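Local coordinates for uncharacterized protein Rv2277c (Mycobacterium tuberculosis, PDB 5VUG) that is uncharacterised, but belongs to the glycerophosphodiester phosphodiesterase family and probably hydrolyses phosphoric diesters, at residues G199-F204 and K245-A250; S49-P54 and K75-L80. All coordinates share one frame; numbering follows the deposited sequence.

Contact 1: residues G199-F204 and K245-A250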
# COMPACT_ATOMS: atom_id res chain seq x y z
N GLY A 199 -8.56 -22.55 -11.40
CA GLY A 199 -9.98 -22.64 -11.64
C GLY A 199 -10.84 -21.66 -10.88
O GLY A 199 -12.05 -21.60 -11.14
N LYS A 200 -10.28 -20.87 -9.97
CA LYS A 200 -11.08 -20.05 -9.06
C LYS A 200 -11.43 -18.71 -9.68
O LYS A 200 -10.66 -18.14 -10.46
CB LYS A 200 -10.31 -19.78 -7.77
CG LYS A 200 -10.03 -21.01 -6.96
CD LYS A 200 -10.90 -21.02 -5.75
CE LYS A 200 -10.72 -22.26 -4.93
NZ LYS A 200 -11.98 -22.55 -4.20
N TRP A 201 -12.60 -18.19 -9.29
CA TRP A 201 -12.93 -16.79 -9.51
C TRP A 201 -12.22 -15.91 -8.49
O TRP A 201 -12.09 -16.27 -7.31
CB TRP A 201 -14.43 -16.56 -9.36
CG TRP A 201 -15.23 -16.79 -10.60
CD1 TRP A 201 -15.92 -17.92 -10.93
CD2 TRP A 201 -15.40 -15.88 -11.69
NE1 TRP A 201 -16.51 -17.77 -12.16
CE2 TRP A 201 -16.22 -16.53 -12.65
CE3 TRP A 201 -14.95 -14.58 -11.96
CZ2 TRP A 201 -16.59 -15.92 -13.85
CZ3 TRP A 201 -15.32 -13.98 -13.16
CH2 TRP A 201 -16.13 -14.64 -14.09
N ALA A 202 -11.76 -14.74 -8.94
CA ALA A 202 -11.25 -13.70 -8.07
C ALA A 202 -11.82 -12.37 -8.55
O ALA A 202 -12.11 -12.22 -9.74
CB ALA A 202 -9.72 -13.63 -8.11
N GLY A 203 -11.97 -11.42 -7.63
CA GLY A 203 -12.49 -10.11 -7.99
C GLY A 203 -11.90 -9.01 -7.14
O GLY A 203 -11.44 -9.24 -6.03
N PHE A 204 -11.91 -7.79 -7.70
CA PHE A 204 -11.46 -6.62 -6.95
C PHE A 204 -11.89 -5.39 -7.72
O PHE A 204 -12.04 -5.44 -8.95
CB PHE A 204 -9.94 -6.60 -6.77
CG PHE A 204 -9.50 -5.94 -5.49
CD1 PHE A 204 -9.57 -6.63 -4.29
CD2 PHE A 204 -9.02 -4.65 -5.49
CE1 PHE A 204 -9.16 -6.02 -3.11
CE2 PHE A 204 -8.60 -4.03 -4.31
CZ PHE A 204 -8.68 -4.73 -3.12
N LYS A 245 -10.57 -17.10 -13.27
CA LYS A 245 -11.42 -16.10 -13.89
C LYS A 245 -11.44 -14.87 -13.00
O LYS A 245 -11.45 -15.00 -11.77
CB LYS A 245 -12.85 -16.64 -14.09
CG LYS A 245 -12.90 -17.87 -14.99
CD LYS A 245 -14.28 -18.50 -15.01
CE LYS A 245 -14.33 -19.68 -15.97
NZ LYS A 245 -15.70 -20.25 -16.13
N VAL A 246 -11.37 -13.68 -13.60
CA VAL A 246 -11.20 -12.45 -12.84
C VAL A 246 -12.32 -11.47 -13.15
O VAL A 246 -12.69 -11.27 -14.32
CB VAL A 246 -9.80 -11.81 -13.01
CG1 VAL A 246 -8.73 -12.71 -12.37
CG2 VAL A 246 -9.49 -11.54 -14.48
N MSE A 247 -12.87 -10.86 -12.10
CA MSE A 247 -13.94 -9.87 -12.23
C MSE A 247 -13.51 -8.52 -11.70
O MSE A 247 -12.91 -8.41 -10.62
CB MSE A 247 -15.18 -10.34 -11.46
CG MSE A 247 -16.40 -9.40 -11.61
SE MSE A 247 -17.96 -10.04 -10.61
CE MSE A 247 -17.98 -11.88 -11.21
N GLY A 248 -13.82 -7.47 -12.46
CA GLY A 248 -13.62 -6.12 -11.97
C GLY A 248 -14.85 -5.65 -11.21
O GLY A 248 -15.96 -5.72 -11.74
N PHE A 249 -14.67 -5.22 -9.96
CA PHE A 249 -15.79 -4.69 -9.18
C PHE A 249 -15.94 -3.19 -9.44
O PHE A 249 -14.99 -2.51 -9.84
CB PHE A 249 -15.55 -4.90 -7.68
CG PHE A 249 -15.47 -6.35 -7.24
CD1 PHE A 249 -16.01 -7.37 -8.01
CD2 PHE A 249 -14.89 -6.67 -6.02
CE1 PHE A 249 -15.95 -8.70 -7.57
CE2 PHE A 249 -14.81 -7.98 -5.58
CZ PHE A 249 -15.35 -9.00 -6.35
N ALA A 250 -17.14 -2.68 -9.16
CA ALA A 250 -17.41 -1.24 -9.21
C ALA A 250 -17.07 -0.64 -10.58
O ALA A 250 -16.39 0.38 -10.69
CB ALA A 250 -16.71 -0.50 -8.07
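W201-F204 and K245-F249 run side by side as parallel strands, inclined by 22°, and five backbone hydrogen bonds zip them together from K200 O...K245 N to F204 O...F249 N. A202 and F204 each bond twice, N to one residue and O to another two further on, as parallel pairing demands. W201 and M247 point to the interior of the TIM barrel, and the F249 ring comes over to the same side; F123 meets W201 edge-to-face, W43 and Y154 meet F249, and M247 packs on A267 and L269. K245 makes a CH-pi contact with W201: its CB sits 3.4 Å from the centroid of the six-membered ring, almost on the normal. CG of K245, anti to the carbonyl carbon (chi1 -61°), begins an extended chain that carries CD to the CE2-NE1 side of the indole, 3.6 Å from W201 CE2. CE of the selenomethionine M247 approaches W201 CZ3 at 3.9 Å. Farther along, F249 covers backbone, with CZ 3.5 Å from G203 CA and F204 N over the ring centre. Glycine suits position 203 because, lacking CB, it allows the ring to lie flat there. On the reverse face A202 and V246, small and branched, fit against F238 of helix 232-239. Amides and carbonyls facing each other are paired across the strands, and V246 N is taken by D266, so apolar groups can pack over them at little polar cost.

Contact 2: residues S49-P54 and K75-L80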
# COMPACT_ATOMS: atom_id res chain seq x y z
N SER A 49 -32.65 -15.82 7.64
CA SER A 49 -33.70 -15.49 8.59
C SER A 49 -33.45 -16.18 9.94
O SER A 49 -32.62 -17.10 10.06
CB SER A 49 -35.05 -15.97 8.05
OG SER A 49 -35.11 -17.40 8.07
N SER A 50 -34.19 -15.75 10.96
CA SER A 50 -34.08 -16.40 12.26
C SER A 50 -34.42 -17.88 12.19
O SER A 50 -33.89 -18.68 12.97
CB SER A 50 -34.98 -15.71 13.29
OG SER A 50 -36.35 -15.98 13.02
N ASP A 51 -35.31 -18.27 11.26
CA ASP A 51 -35.69 -19.67 11.11
C ASP A 51 -34.97 -20.36 9.95
O ASP A 51 -35.48 -21.34 9.39
CB ASP A 51 -37.21 -19.87 11.08
CG ASP A 51 -37.92 -19.02 10.04
OD1 ASP A 51 -37.29 -18.14 9.41
OD2 ASP A 51 -39.14 -19.24 9.85
N GLY A 52 -33.79 -19.86 9.57
CA GLY A 52 -32.88 -20.63 8.75
C GLY A 52 -33.13 -20.63 7.27
O GLY A 52 -32.64 -21.53 6.58
N VAL A 53 -33.84 -19.64 6.73
CA VAL A 53 -34.09 -19.56 5.30
C VAL A 53 -33.22 -18.45 4.72
O VAL A 53 -33.35 -17.29 5.12
CB VAL A 53 -35.57 -19.32 4.99
CG1 VAL A 53 -35.78 -19.23 3.47
CG2 VAL A 53 -36.43 -20.40 5.60
N PRO A 54 -32.32 -18.76 3.78
CA PRO A 54 -31.55 -17.69 3.13
C PRO A 54 -32.48 -16.76 2.36
O PRO A 54 -33.40 -17.20 1.66
CB PRO A 54 -30.61 -18.45 2.18
CG PRO A 54 -30.48 -19.81 2.82
CD PRO A 54 -31.86 -20.10 3.39
N LYS A 75 -35.77 -11.77 12.44
CA LYS A 75 -37.10 -12.00 11.91
C LYS A 75 -37.17 -13.36 11.21
O LYS A 75 -36.18 -13.83 10.65
CB LYS A 75 -37.51 -10.90 10.91
CG LYS A 75 -37.51 -9.49 11.49
CD LYS A 75 -38.29 -8.53 10.60
CE LYS A 75 -38.24 -7.09 11.12
NZ LYS A 75 -38.79 -6.92 12.50
N THR A 76 -38.35 -13.97 11.26
CA THR A 76 -38.60 -15.18 10.51
C THR A 76 -38.75 -14.83 9.03
O THR A 76 -38.95 -13.68 8.66
CB THR A 76 -39.92 -15.80 10.96
OG1 THR A 76 -40.98 -14.89 10.65
CG2 THR A 76 -39.91 -16.05 12.46
N VAL A 77 -38.65 -15.86 8.17
CA VAL A 77 -38.80 -15.61 6.74
C VAL A 77 -40.19 -15.07 6.43
O VAL A 77 -40.36 -14.21 5.56
CB VAL A 77 -38.44 -16.87 5.92
CG1 VAL A 77 -39.44 -17.98 6.17
CG2 VAL A 77 -38.36 -16.53 4.43
N GLN A 78 -41.21 -15.56 7.14
CA GLN A 78 -42.56 -15.05 6.91
C GLN A 78 -42.63 -13.55 7.20
O GLN A 78 -43.24 -12.79 6.44
CB GLN A 78 -43.57 -15.83 7.74
CG GLN A 78 -45.02 -15.41 7.50
CD GLN A 78 -46.02 -16.31 8.20
OE1 GLN A 78 -45.69 -17.43 8.61
NE2 GLN A 78 -47.25 -15.83 8.35
N GLN A 79 -41.97 -13.11 8.27
CA GLN A 79 -41.92 -11.68 8.59
C GLN A 79 -41.12 -10.89 7.56
O GLN A 79 -41.53 -9.79 7.17
CB GLN A 79 -41.34 -11.48 9.98
CG GLN A 79 -42.25 -12.03 11.07
CD GLN A 79 -41.59 -12.10 12.43
OE1 GLN A 79 -40.37 -12.18 12.54
NE2 GLN A 79 -42.40 -12.07 13.47
N LEU A 80 -39.98 -11.44 7.11
CA LEU A 80 -39.14 -10.73 6.15
C LEU A 80 -39.85 -10.54 4.83
O LEU A 80 -39.73 -9.49 4.19
CB LEU A 80 -37.83 -11.50 5.94
CG LEU A 80 -36.90 -11.51 7.14
CD1 LEU A 80 -35.90 -12.65 7.06
CD2 LEU A 80 -36.18 -10.18 7.23
O HOH W 1 -41.40 -18.18 8.87
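D51 reaches across to the start of helix 77-80 and meets V77 through its carboxylate. From CB, chi1 of 54° sets CG between the backbone N and carbonyl carbon, a rotation that turns the carboxylate toward T76 and V77, with D51 CG 3.9 Å from T76 CB. D51 OD1 takes two donors: V77 N on its syn side, at 2.9 Å and 152°, and S49 OG on its anti side, at 2.7 Å. The other oxygen, D51 OD2, rests 3.7 Å from T76 CB and accepts from a water that in turn accepts from Q78 N, so one carboxylate serves two amides of the first helical turn. Its negative charge would be favoured by that helix start. The aspartate sits in a type I beta turn with a G1 bulge, S49 to G52, between antiparallel strands 41-48 and 54-56; G52, the turn's last residue, has a positive phi that glycine accepts easily. Across from D51, T76 is the N-cap, its short hydroxyl well placed to accept from Q79 N, and Q79 OE1 accepts from T76 N to complete a capping box. S49 OG also accepts from V53 N, bracing the turn, while S50 N donates to K75 O at 2.8 Å. Beside the polar groups, L80 CD1 lies 3.6 Å from S49 CB, and the branched V53 and V77 fill the gap between turn and helix, V53 CG1 meeting V77 CG2 at 3.9 Å.

Contacts 1 and 2 lie on opposite sides of the chain's centre, their own centres 31 Å apart and their nearest atoms about 20 Å apart, and they do not touch. In contact 1, F249 ends its strand about 4 Å, by its side chain, from a bound glycerol, which probably marks the active-site pocket that TIM barrels carry at the C-terminal ends of their strands. Separately, the side chain of K245, at the strand's start, is about 8 Å from a calcium ion of unassigned role. Contact 2 is peripheral, its centre 22 Å from that of the chain against 10 Å for contact 1. Strand 245-249 pairs with 267-270, then 12-16, then 41-48, which carries W43 and runs into the turn of contact 2.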